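Side-chain contacts in manganese lipoxygenase (PDB 5FX8), which oxygenates linoleic and alpha-linolenic acids to 11S- and 13R-hydroperoxy fatty acids, using a manganese centre for hydrogen abstraction: residues 286-291 / 352-357; 282-287 / 341-346. All blocks are in the same frame, centred on the assembly; numbering follows the deposited sequence.

Contact 1: 286-291 / 352-357; sequences SQMYHV and SAAIDF. With MN (manganese (II) ion), chain I.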
ATOM      1  N   SER A 286       0.034   0.074  14.992  1.00 11.64           N
ATOM      2  CA  SER A 286      -0.653   0.378  13.751  1.00 10.89           C
ATOM      3  C   SER A 286      -0.477  -0.765  12.774  1.00 11.01           C
ATOM      4  O   SER A 286      -1.434  -1.199  12.106  1.00 17.91           O
ATOM      5  CB  SER A 286      -0.126   1.685  13.176  1.00 10.58           C
ATOM      6  OG  SER A 286       1.101   1.502  12.516  1.00  9.86           O
ATOM      7  N   GLN A 287       0.733  -1.309  12.726  1.00 10.26           N
ATOM      8  CA  GLN A 287       0.958  -2.398  11.800  1.00 10.60           C
ATOM      9  C   GLN A 287       0.158  -3.626  12.190  1.00 14.14           C
ATOM     10  O   GLN A 287      -0.267  -4.388  11.325  1.00 15.48           O
ATOM     11  CB  GLN A 287       2.448  -2.705  11.687  1.00 10.81           C
ATOM     12  CG  GLN A 287       3.216  -1.588  10.999  1.00 10.27           C
ATOM     13  CD  GLN A 287       2.395  -0.877   9.910  1.00 10.38           C
ATOM     14  OE1 GLN A 287       2.102  -1.456   8.874  1.00  9.34           O
ATOM     15  NE2 GLN A 287       2.019   0.380  10.163  1.00 15.86           N
ATOM     16  N   MET A 288      -0.090  -3.837  13.471  1.00 12.44           N
ATOM     17  CA  MET A 288      -0.696  -5.121  13.774  1.00 10.46           C
ATOM     18  C   MET A 288      -2.187  -5.014  13.996  1.00 12.49           C
ATOM     19  O   MET A 288      -2.925  -5.978  13.783  1.00 18.53           O
ATOM     20  CB  MET A 288       0.010  -5.745  14.968  1.00  9.79           C
ATOM     21  CG  MET A 288       1.398  -6.216  14.615  1.00  9.40           C
ATOM     22  SD  MET A 288       1.376  -7.254  13.150  1.00 19.02           S
ATOM     23  CE  MET A 288       2.189  -6.267  11.991  1.00 13.46           C
ATOM     24  N   TYR A 289      -2.658  -3.859  14.391  1.00 11.39           N
ATOM     25  CA  TYR A 289      -4.078  -3.677  14.403  1.00 11.36           C
ATOM     26  C   TYR A 289      -4.646  -3.648  12.994  1.00 11.17           C
ATOM     27  O   TYR A 289      -5.782  -4.067  12.812  1.00 11.68           O
ATOM     28  CB  TYR A 289      -4.409  -2.403  15.166  1.00 14.70           C
ATOM     29  CG  TYR A 289      -5.885  -2.139  15.284  1.00 15.15           C
ATOM     30  CD1 TYR A 289      -6.643  -2.762  16.260  1.00 15.36           C
ATOM     31  CD2 TYR A 289      -6.514  -1.260  14.431  1.00 17.37           C
ATOM     32  CE1 TYR A 289      -7.981  -2.518  16.377  1.00 16.51           C
ATOM     33  CE2 TYR A 289      -7.860  -1.002  14.541  1.00 23.54           C
ATOM     34  CZ  TYR A 289      -8.595  -1.634  15.515  1.00 23.58           C
ATOM     35  OH  TYR A 289      -9.949  -1.385  15.627  1.00 24.05           O
ATOM     36  N   HIS A 290      -3.896  -3.164  11.984  1.00 11.32           N
ATOM     37  CA  HIS A 290      -4.533  -3.071  10.662  1.00 11.49           C
ATOM     38  C   HIS A 290      -4.780  -4.424  10.017  1.00 10.33           C
ATOM     39  O   HIS A 290      -5.472  -4.491   8.992  1.00 14.02           O
ATOM     40  CB  HIS A 290      -3.725  -2.196   9.699  1.00 10.29           C
ATOM     41  CG  HIS A 290      -2.815  -2.954   8.782  1.00 10.20           C
ATOM     42  ND1 HIS A 290      -1.612  -3.457   9.208  1.00 11.80           N
ATOM     43  CD2 HIS A 290      -2.903  -3.254   7.461  1.00 10.36           C
ATOM     44  CE1 HIS A 290      -1.009  -4.059   8.199  1.00 11.48           C
ATOM     45  NE2 HIS A 290      -1.771  -3.953   7.126  1.00 31.56           N
ATOM     46  N   VAL A 291      -4.223  -5.498  10.574  1.00 10.82           N
ATOM     47  CA  VAL A 291      -4.620  -6.837  10.165  1.00  9.82           C
ATOM     48  C   VAL A 291      -6.136  -6.949  10.151  1.00 13.61           C
ATOM     49  O   VAL A 291      -6.724  -7.551   9.243  1.00 14.88           O
ATOM     50  CB  VAL A 291      -3.968  -7.866  11.097  1.00  9.83           C
ATOM     51  CG1 VAL A 291      -4.401  -9.270  10.770  1.00 11.40           C
ATOM     52  CG2 VAL A 291      -2.508  -7.749  10.960  1.00 12.08           C
ATOM     53  N   SER A 352       5.849 -13.780  16.496  1.00 12.50           N
ATOM     54  CA  SER A 352       4.838 -14.472  17.284  1.00 12.04           C
ATOM     55  C   SER A 352       4.007 -13.495  18.103  1.00 16.23           C
ATOM     56  O   SER A 352       2.807 -13.721  18.327  1.00 19.97           O
ATOM     57  CB  SER A 352       5.515 -15.479  18.204  1.00 14.55           C
ATOM     58  OG  SER A 352       6.460 -14.800  19.000  1.00 19.97           O
ATOM     59  N   ALA A 353       4.633 -12.406  18.568  1.00 12.95           N
ATOM     60  CA  ALA A 353       3.919 -11.387  19.332  1.00 11.77           C
ATOM     61  C   ALA A 353       3.082 -10.505  18.416  1.00 12.05           C
ATOM     62  O   ALA A 353       1.924 -10.193  18.727  1.00 19.71           O
ATOM     63  CB  ALA A 353       4.908 -10.542  20.123  1.00 11.21           C
ATOM     64  N   ALA A 354       3.660 -10.098  17.283  1.00 11.27           N
ATOM     65  CA  ALA A 354       2.906  -9.389  16.253  1.00 12.91           C
ATOM     66  C   ALA A 354       1.637 -10.132  15.857  1.00 13.68           C
ATOM     67  O   ALA A 354       0.579  -9.523  15.729  1.00 15.99           O
ATOM     68  CB  ALA A 354       3.776  -9.171  15.018  1.00 12.53           C
ATOM     69  N   ILE A 355       1.731 -11.447  15.625  1.00 14.27           N
ATOM     70  CA  ILE A 355       0.556 -12.212  15.215  1.00 14.50           C
ATOM     71  C   ILE A 355      -0.407 -12.374  16.383  1.00 11.82           C
ATOM     72  O   ILE A 355      -1.616 -12.448  16.182  1.00 12.10           O
ATOM     73  CB  ILE A 355       0.984 -13.570  14.610  1.00 14.86           C
ATOM     74  CG1 ILE A 355       1.466 -13.393  13.182  1.00 12.05           C
ATOM     75  CG2 ILE A 355      -0.159 -14.549  14.529  1.00 13.94           C
ATOM     76  CD1 ILE A 355       0.374 -12.982  12.281  1.00 17.66           C
ATOM     77  N   ASP A 356       0.101 -12.419  17.616  1.00 15.60           N
ATOM     78  CA  ASP A 356      -0.804 -12.559  18.756  1.00 11.61           C
ATOM     79  C   ASP A 356      -1.652 -11.307  18.971  1.00 15.21           C
ATOM     80  O   ASP A 356      -2.788 -11.403  19.448  1.00 14.34           O
ATOM     81  CB  ASP A 356       0.004 -12.921  20.006  1.00 14.12           C
ATOM     82  CG  ASP A 356      -0.798 -12.819  21.311  1.00 22.36           C
ATOM     83  OD1 ASP A 356      -1.553 -13.767  21.629  1.00 24.60           O
ATOM     84  OD2 ASP A 356      -0.630 -11.818  22.056  1.00 18.48           O
ATOM     85  N   PHE A 357      -1.153 -10.132  18.590  1.00 17.99           N
ATOM     86  CA  PHE A 357      -1.879  -8.915  18.947  1.00 13.75           C
ATOM     87  C   PHE A 357      -3.281  -8.781  18.324  1.00 14.42           C
ATOM     88  O   PHE A 357      -4.234  -8.510  19.075  1.00 20.05           O
ATOM     89  CB  PHE A 357      -0.996  -7.713  18.635  1.00 11.38           C
ATOM     90  CG  PHE A 357      -1.595  -6.436  19.053  1.00 13.46           C
ATOM     91  CD1 PHE A 357      -1.572  -6.054  20.379  1.00 12.37           C
ATOM     92  CD2 PHE A 357      -2.200  -5.616  18.131  1.00 11.34           C
ATOM     93  CE1 PHE A 357      -2.123  -4.883  20.775  1.00 14.31           C
ATOM     94  CE2 PHE A 357      -2.757  -4.440  18.523  1.00 12.29           C
ATOM     95  CZ  PHE A 357      -2.722  -4.071  19.845  1.00 14.83           C
TER
HETATM   96 MN    MN I1000      -2.095  -4.028   4.705  1.00  8.02          MN
HETATM   97  O   HOH W   1      -0.394  -5.632   5.367  1.00 33.97           O

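Contact 2: 282-287 / 341-346; sequences DLFYSQ and GFWDQN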
ATOM      1  N   ASP A 282       3.803   2.629  19.029  1.00 10.51           N
ATOM      2  CA  ASP A 282       2.735   3.034  18.133  1.00 10.18           C
ATOM      3  C   ASP A 282       2.885   2.398  16.759  1.00 10.52           C
ATOM      4  O   ASP A 282       1.888   2.021  16.138  1.00 10.23           O
ATOM      5  CB  ASP A 282       2.706   4.556  18.033  1.00 10.06           C
ATOM      6  CG  ASP A 282       1.405   5.069  17.495  1.00 11.30           C
ATOM      7  OD1 ASP A 282       0.387   4.922  18.197  1.00 10.64           O
ATOM      8  OD2 ASP A 282       1.397   5.602  16.363  1.00 15.63           O
ATOM      9  N   LEU A 283       4.118   2.241  16.277  1.00 10.60           N
ATOM     10  CA  LEU A 283       4.328   1.553  15.007  1.00 10.69           C
ATOM     11  C   LEU A 283       3.917   0.088  15.105  1.00 12.72           C
ATOM     12  O   LEU A 283       3.235  -0.444  14.214  1.00 16.34           O
ATOM     13  CB  LEU A 283       5.786   1.682  14.572  1.00  9.75           C
ATOM     14  CG  LEU A 283       6.094   1.227  13.137  1.00 15.96           C
ATOM     15  CD1 LEU A 283       5.140   1.796  12.059  1.00  9.85           C
ATOM     16  CD2 LEU A 283       7.521   1.577  12.795  1.00 12.21           C
ATOM     17  N   PHE A 284       4.326  -0.585  16.177  1.00 10.69           N
ATOM     18  CA  PHE A 284       3.861  -1.946  16.369  1.00 10.18           C
ATOM     19  C   PHE A 284       2.345  -2.002  16.342  1.00 12.80           C
ATOM     20  O   PHE A 284       1.756  -2.886  15.706  1.00 10.42           O
ATOM     21  CB  PHE A 284       4.399  -2.473  17.685  1.00 11.30           C
ATOM     22  CG  PHE A 284       3.871  -3.811  18.072  1.00 12.41           C
ATOM     23  CD1 PHE A 284       2.718  -3.929  18.835  1.00 10.35           C
ATOM     24  CD2 PHE A 284       4.555  -4.951  17.718  1.00  9.98           C
ATOM     25  CE1 PHE A 284       2.258  -5.151  19.196  1.00 10.57           C
ATOM     26  CE2 PHE A 284       4.103  -6.167  18.083  1.00  9.66           C
ATOM     27  CZ  PHE A 284       2.961  -6.282  18.819  1.00 10.50           C
ATOM     28  N   TYR A 285       1.698  -1.058  17.037  1.00 10.15           N
ATOM     29  CA  TYR A 285       0.244  -1.068  17.127  1.00 10.14           C
ATOM     30  C   TYR A 285      -0.394  -0.924  15.757  1.00 11.19           C
ATOM     31  O   TYR A 285      -1.299  -1.674  15.400  1.00 12.67           O
ATOM     32  CB  TYR A 285      -0.251   0.045  18.045  1.00 10.33           C
ATOM     33  CG  TYR A 285      -1.763   0.175  18.064  1.00 11.35           C
ATOM     34  CD1 TYR A 285      -2.427   0.979  17.144  1.00 10.78           C
ATOM     35  CD2 TYR A 285      -2.526  -0.509  18.995  1.00 11.83           C
ATOM     36  CE1 TYR A 285      -3.786   1.081  17.147  1.00 10.98           C
ATOM     37  CE2 TYR A 285      -3.884  -0.398  19.012  1.00 11.29           C
ATOM     38  CZ  TYR A 285      -4.507   0.398  18.084  1.00 12.33           C
ATOM     39  OH  TYR A 285      -5.870   0.522  18.088  1.00 20.58           O
ATOM     40  N   SER A 286       0.034   0.074  14.992  1.00 11.64           N
ATOM     41  CA  SER A 286      -0.653   0.378  13.751  1.00 10.89           C
ATOM     42  C   SER A 286      -0.477  -0.765  12.774  1.00 11.01           C
ATOM     43  O   SER A 286      -1.434  -1.199  12.106  1.00 17.91           O
ATOM     44  CB  SER A 286      -0.126   1.685  13.176  1.00 10.58           C
ATOM     45  OG  SER A 286       1.101   1.502  12.516  1.00  9.86           O
ATOM     46  N   GLN A 287       0.733  -1.309  12.726  1.00 10.26           N
ATOM     47  CA  GLN A 287       0.958  -2.398  11.800  1.00 10.60           C
ATOM     48  C   GLN A 287       0.158  -3.626  12.190  1.00 14.14           C
ATOM     49  O   GLN A 287      -0.267  -4.388  11.325  1.00 15.48           O
ATOM     50  CB  GLN A 287       2.448  -2.705  11.687  1.00 10.81           C
ATOM     51  CG  GLN A 287       3.216  -1.588  10.999  1.00 10.27           C
ATOM     52  CD  GLN A 287       2.395  -0.877   9.910  1.00 10.38           C
ATOM     53  OE1 GLN A 287       2.102  -1.456   8.874  1.00  9.34           O
ATOM     54  NE2 GLN A 287       2.019   0.380  10.163  1.00 15.86           N
ATOM     55  N   GLY A 341      11.309 -13.929   8.870  1.00 13.75           N
ATOM     56  CA  GLY A 341      10.831 -13.131   7.776  1.00 12.41           C
ATOM     57  C   GLY A 341      11.090 -11.668   8.030  1.00 13.33           C
ATOM     58  O   GLY A 341      11.804 -11.273   8.951  1.00 12.91           O
ATOM     59  N   PHE A 342      10.448 -10.848   7.206  1.00 12.61           N
ATOM     60  CA  PHE A 342      10.760  -9.431   7.180  1.00 13.21           C
ATOM     61  C   PHE A 342      10.413  -8.751   8.485  1.00 12.67           C
ATOM     62  O   PHE A 342      11.095  -7.797   8.903  1.00 14.47           O
ATOM     63  CB  PHE A 342      10.018  -8.773   6.044  1.00 13.64           C
ATOM     64  CG  PHE A 342      10.396  -9.288   4.723  1.00 14.33           C
ATOM     65  CD1 PHE A 342      11.698  -9.247   4.305  1.00 13.81           C
ATOM     66  CD2 PHE A 342       9.442  -9.789   3.873  1.00 15.41           C
ATOM     67  CE1 PHE A 342      12.042  -9.694   3.076  1.00 13.94           C
ATOM     68  CE2 PHE A 342       9.795 -10.239   2.630  1.00 13.39           C
ATOM     69  CZ  PHE A 342      11.110 -10.198   2.249  1.00 13.26           C
ATOM     70  N   TRP A 343       9.357  -9.213   9.144  1.00 11.58           N
ATOM     71  CA  TRP A 343       9.045  -8.645  10.442  1.00 12.53           C
ATOM     72  C   TRP A 343      10.180  -8.914  11.410  1.00 12.42           C
ATOM     73  O   TRP A 343      10.749  -7.978  11.979  1.00 18.37           O
ATOM     74  CB  TRP A 343       7.717  -9.174  10.988  1.00 10.98           C
ATOM     75  CG  TRP A 343       7.386  -8.598  12.358  1.00 11.66           C
ATOM     76  CD1 TRP A 343       7.777  -9.092  13.554  1.00 11.80           C
ATOM     77  CD2 TRP A 343       6.616  -7.419  12.652  1.00 12.48           C
ATOM     78  NE1 TRP A 343       7.321  -8.304  14.579  1.00 11.53           N
ATOM     79  CE2 TRP A 343       6.600  -7.271  14.054  1.00 11.84           C
ATOM     80  CE3 TRP A 343       5.928  -6.482  11.870  1.00 12.19           C
ATOM     81  CZ2 TRP A 343       5.922  -6.229  14.695  1.00 11.54           C
ATOM     82  CZ3 TRP A 343       5.272  -5.434  12.507  1.00 10.11           C
ATOM     83  CH2 TRP A 343       5.260  -5.327  13.905  1.00 10.79           C
ATOM     84  N   ASP A 344      10.555 -10.191  11.570  1.00 14.50           N
ATOM     85  CA  ASP A 344      11.630 -10.554  12.496  1.00 13.05           C
ATOM     86  C   ASP A 344      12.904  -9.799  12.178  1.00 12.24           C
ATOM     87  O   ASP A 344      13.581  -9.314  13.082  1.00 13.83           O
ATOM     88  CB  ASP A 344      11.902 -12.065  12.461  1.00 14.78           C
ATOM     89  CG  ASP A 344      10.934 -12.859  13.309  1.00 15.97           C
ATOM     90  OD1 ASP A 344      10.330 -12.290  14.247  1.00 18.75           O
ATOM     91  OD2 ASP A 344      10.785 -14.068  13.039  1.00 19.45           O
ATOM     92  N   GLN A 345      13.221  -9.667  10.889  1.00 12.38           N
ATOM     93  CA  GLN A 345      14.422  -8.963  10.466  1.00 12.43           C
ATOM     94  C   GLN A 345      14.435  -7.517  10.939  1.00 12.77           C
ATOM     95  O   GLN A 345      15.503  -6.976  11.204  1.00 15.06           O
ATOM     96  CB  GLN A 345      14.551  -8.989   8.948  1.00 13.43           C
ATOM     97  CG  GLN A 345      14.781 -10.318   8.307  1.00 19.95           C
ATOM     98  CD  GLN A 345      14.599 -10.253   6.783  1.00 36.73           C
ATOM     99  OE1 GLN A 345      14.757  -9.188   6.173  1.00 32.64           O
ATOM    100  NE2 GLN A 345      14.239 -11.388   6.167  1.00 31.99           N
ATOM    101  N   ASN A 346      13.272  -6.852  11.000  1.00 12.40           N
ATOM    102  CA  ASN A 346      13.293  -5.407  11.197  1.00 11.91           C
ATOM    103  C   ASN A 346      12.668  -4.906  12.487  1.00 12.09           C
ATOM    104  O   ASN A 346      13.061  -3.853  12.972  1.00 12.16           O
ATOM    105  CB  ASN A 346      12.599  -4.713  10.033  1.00 12.76           C
ATOM    106  CG  ASN A 346      13.309  -4.923   8.749  1.00 12.24           C
ATOM    107  OD1 ASN A 346      14.246  -4.219   8.442  1.00 13.85           O
ATOM    108  ND2 ASN A 346      12.874  -5.906   7.986  1.00 14.69           N
TER

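Contact 1: 286-291 / 352-357
M288 lies against A354 and F357, and its bent chain forms the close side of this meeting between two helices. The first torsion sets CG beside the backbone N and anti to the carbonyl carbon (chi1 -71°), and further bends at the next two bonds carry the sulfur alongside the 352-357 backbone. There SD is 3.6 Å from A354 CB and 3.5 Å from A354 O, while CB of M288 approaches F357 CD2 obliquely at 3.9 Å. No hydrogen bond crosses between the segments, so van der Waals contact alone joins them. F337 and W343 also touch the methionine, adding to its burial.

Segment 286-291 belongs to the long helix 268-305 of the lipoxygenase fold, which supplies H290 and H294 to the catalytic metal, and the axes of the two segments cross at -47° with a closest approach of 8.8 Å.

The other side of the contact is looser. F357 turns its ring edge to the helix backbone, where Y289 N lies near the ring plane, 4.2 Å from CD2. The Y289 side chain contributes little more than its CB, 4.3 Å from F357 CE2; Y289 is partly exposed, and its ring meets that of Y285 with the planes nearly parallel. D356 faces elsewhere, forming a salt bridge with K222 and a hydrogen bond with Y223.

H290 takes no part in the packing against 352-357; its NE2 binds the manganese at 2.4 Å, and H294, H478, N482, V618 and a water complete the site. With both nitrogens engaged, the ring's rotation is restrained: the other one, ND1, donates to Q287 O over 2.7 Å, approaching from above the carbonyl plane although the acceptor lies close to the ring plane.

Contact 2: 282-287 / 341-346
F284 and W343 both extend CG opposite the backbone N (chi1 174° and 179°), which carries their rings into the space between the two helices, where they meet. The contact belongs to the α-helical lipoxygenase domain: its first segment lies on the long metal-binding helix 268-305, its second on the short helix 342-346. The nearest CA atoms, those of Q287 and W343, remain 10.3 Å apart, and the gap is bridged by side chains.

The tryptophan reaches across with the outer edge of its six-membered ring. CZ2 approaches F284 CD2 at 3.6 Å, and CH2 lies 3.9 Å from that same phenylalanine carbon. F284 CD2 lies in the plane of the indole, at its edge, whereas the tryptophan comes to the phenyl ring obliquely. The planes are inclined at 64° in this oblique pairing, with the ring centroids 5.9 Å apart. A little farther round the indole edge, CZ3 lies 4.0 Å from CB of Q287. Only the root of the glutamine is used in this way, because its chain then bends away and its NE2 donates to M481 O beyond the contact. The Q287 side chain comes within about 3 Å of that of the metal ligand N482 (nearest atoms), which places the contact in the second shell of the manganese site.

The buried indole is held from other directions too. Its NE1 is hydrogen-bonded to L349 O, F347 stacks on it, and A351 and A354 of helix 351-363 touch it. F342 makes a cation-pi contact with R538 and packs on A334 of the second subunit. G341 occupies the N-cap position, and its O accepts a bond from Q345 N, 2.9 Å long. Within the same turn, N346 ND2 donates to F342 O at 2.8 Å, almost straight, in the carbonyl plane and on a lone pair.

Overall arrangement
Both contacts start from helix 268-305 and share S286 and Q287, contact 2 using the earlier turns and contact 1 the turn that reaches the manganese. Their centres are about 8 Å apart, on the same side of the chain's centre. The partner helices, 342-346 and 351-363, follow each other in the chain, so one continuous region folds back over the metal-binding helix. The contacts merge into a single buried layer: W343 packs on M288 and on A354, F284 lies against A354, and F357 touches Y285. The long helix is thereby flanked by two successive helices, and H290 on this helix binds the manganese.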